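AvrRpt2 (PDB 6HQZ) is a type III effector of the fire blight pathogen, a C70-family papain-like cysteine protease that probably cleaves proteins inside plant cells. Local coordinates at residues V11-E16 with D123-P128. Numbering follows the deposited sequence.
Sequences VSQQNE and DPQRGP
Two glutamine side chains, Gln13 and Gln125, cross here at about a right angle, their amide planes 67° apart. CB and OE1 of Gln125 both lie over one face of the Gln13 amide; Gln13 OE1 comes within 3.3 Å of Gln125 CB. In return the Gln125 amide presents its oxygen to the Gln13 chain, OE1 standing 3.5 Å from Gln13 CG. Pro124 CB sits off the oxygen edge, 3.9 Å from Gln13 OE1 and somewhat to the other side of the plane. In Gln13, chi1 (68°) sets CG between the backbone N and the carbonyl carbon, and the extended chain beyond (chi2 -174°) carries the amide to Gln125. At the backbone, Gln13 N gives a nearly straight hydrogen bond to Pro124 O (2.8 Å), entering tilted from the carbonyl plane, and Ser12 CA adds a CH-O contact to that same oxygen. Segment 123-128 is the turn of the hairpin joining strands 118-123 and 130-133 in this papain-like domain: Asp123 OD1 accepts from Gln125 N (2.8 Å) through its anti lone pair, an Asx turn, while Arg126 and Gly127 share Asp123 as partner, a classic beta bulge whose N-H groups both reach Asp123 O. Gln14 NE2 donates to Ser12 OG at 2.6 Å.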
loop_
_atom_site.group_PDB
_atom_site.type_symbol
_atom_site.label_atom_id
_atom_site.label_comp_id
_atom_site.label_asym_id
_atom_site.label_seq_id
_atom_site.Cartn_x
_atom_site.Cartn_y
_atom_site.Cartn_z
ATOM N N VAL A 11 2.926 -2.601 22.583
ATOM C CA VAL A 11 2.868 -1.981 23.890
ATOM C C VAL A 11 1.515 -2.448 24.504
ATOM O O VAL A 11 0.507 -2.342 23.799
ATOM C CB VAL A 11 2.920 -0.424 23.794
ATOM C CG1 VAL A 11 2.802 0.219 25.163
ATOM C CG2 VAL A 11 4.213 0.035 23.064
ATOM N N SER A 12 1.558 -3.018 25.713
ATOM C CA SER A 12 0.349 -3.428 26.449
ATOM C C SER A 12 -0.225 -2.279 27.270
ATOM O O SER A 12 0.493 -1.364 27.686
ATOM C CB SER A 12 0.661 -4.627 27.361
ATOM O OG SER A 12 1.638 -4.356 28.342
ATOM N N GLN A 13 -1.543 -2.311 27.507
ATOM C CA GLN A 13 -2.163 -1.287 28.344
ATOM C C GLN A 13 -1.943 -1.887 29.693
ATOM O O GLN A 13 -2.027 -3.113 29.878
ATOM C CB GLN A 13 -3.660 -1.102 28.030
ATOM C CG GLN A 13 -4.544 -2.265 28.394
ATOM C CD GLN A 13 -6.009 -2.056 27.910
ATOM O OE1 GLN A 13 -6.374 -2.423 26.792
ATOM N NE2 GLN A 13 -6.785 -1.381 28.720
ATOM N N GLN A 14 -1.621 -1.132 30.678
ATOM C CA GLN A 14 -1.422 -1.946 31.865
ATOM C C GLN A 14 -2.679 -2.002 32.734
ATOM O O GLN A 14 -3.653 -2.714 32.345
ATOM C CB GLN A 14 -0.051 -1.732 32.486
ATOM C CG GLN A 14 1.006 -2.504 31.670
ATOM C CD GLN A 14 0.995 -4.046 31.907
ATOM O OE1 GLN A 14 1.054 -4.525 33.058
ATOM N NE2 GLN A 14 0.979 -4.809 30.831
ATOM N N ASN A 15 -2.662 -1.256 33.813
ATOM C CA ASN A 15 -3.802 -1.031 34.680
ATOM C C ASN A 15 -3.871 0.480 34.846
ATOM O O ASN A 15 -3.953 1.007 35.930
ATOM C CB ASN A 15 -3.580 -1.726 36.014
ATOM C CG ASN A 15 -3.492 -3.228 35.870
ATOM O OD1 ASN A 15 -4.283 -3.853 35.141
ATOM N ND2 ASN A 15 -2.531 -3.819 36.573
ATOM N N GLU A 16 -3.824 1.139 33.693
ATOM C CA GLU A 16 -3.873 2.580 33.573
ATOM C C GLU A 16 -5.240 3.008 33.009
ATOM O O GLU A 16 -5.852 2.295 32.232
ATOM C CB GLU A 16 -2.765 3.007 32.589
ATOM C CG GLU A 16 -2.463 4.488 32.729
ATOM C CD GLU A 16 -1.463 5.021 31.707
ATOM O OE1 GLU A 16 -0.944 6.136 31.948
ATOM O OE2 GLU A 16 -1.211 4.344 30.679
ATOM N N ASP A 123 -3.246 -5.858 20.018
ATOM C CA ASP A 123 -4.315 -5.577 20.998
ATOM C C ASP A 123 -3.640 -5.316 22.345
ATOM O O ASP A 123 -3.026 -6.206 22.939
ATOM C CB ASP A 123 -5.242 -6.763 21.082
ATOM C CG ASP A 123 -6.485 -6.489 21.953
ATOM O OD1 ASP A 123 -6.361 -5.988 23.069
ATOM O OD2 ASP A 123 -7.564 -6.867 21.554
ATOM N N PRO A 124 -3.718 -4.083 22.841
ATOM C CA PRO A 124 -3.053 -3.742 24.043
ATOM C C PRO A 124 -3.462 -4.589 25.266
ATOM O O PRO A 124 -2.768 -4.562 26.314
ATOM C CB PRO A 124 -3.455 -2.273 24.278
ATOM C CG PRO A 124 -4.017 -1.772 23.021
ATOM C CD PRO A 124 -4.380 -2.959 22.189
ATOM N N GLN A 125 -4.584 -5.312 25.176
ATOM C CA GLN A 125 -4.976 -6.144 26.276
ATOM C C GLN A 125 -4.940 -7.613 26.011
ATOM O O GLN A 125 -5.076 -8.355 26.928
ATOM C CB GLN A 125 -6.353 -5.718 26.798
ATOM C CG GLN A 125 -6.736 -6.334 28.102
ATOM C CD GLN A 125 -5.627 -6.463 29.172
ATOM O OE1 GLN A 125 -5.072 -5.453 29.610
ATOM N NE2 GLN A 125 -5.374 -7.702 29.667
ATOM N N ARG A 126 -4.756 -8.025 24.776
ATOM C CA ARG A 126 -4.707 -9.390 24.422
ATOM C C ARG A 126 -3.420 -9.864 23.818
ATOM O O ARG A 126 -3.098 -11.046 23.986
ATOM C CB ARG A 126 -5.851 -9.707 23.484
ATOM C CG ARG A 126 -7.152 -9.646 24.209
ATOM C CD ARG A 126 -7.293 -10.926 24.983
ATOM N NE ARG A 126 -8.685 -11.153 25.225
ATOM C CZ ARG A 126 -9.355 -10.495 26.134
ATOM N NH1 ARG A 126 -8.725 -9.639 26.948
ATOM N NH2 ARG A 126 -10.624 -10.772 26.271
ATOM N N GLY A 127 -2.623 -8.953 23.251
ATOM C CA GLY A 127 -1.316 -9.317 22.778
ATOM C C GLY A 127 -1.007 -8.878 21.357
ATOM O O GLY A 127 -1.899 -8.407 20.591
ATOM N N PRO A 128 0.257 -9.124 20.924
ATOM C CA PRO A 128 0.643 -8.754 19.586
ATOM C C PRO A 128 0.153 -9.698 18.491
ATOM O O PRO A 128 0.000 -10.858 18.726
ATOM C CB PRO A 128 2.206 -8.843 19.618
ATOM C CG PRO A 128 2.503 -9.775 20.709
ATOM C CD PRO A 128 1.383 -9.641 21.703
#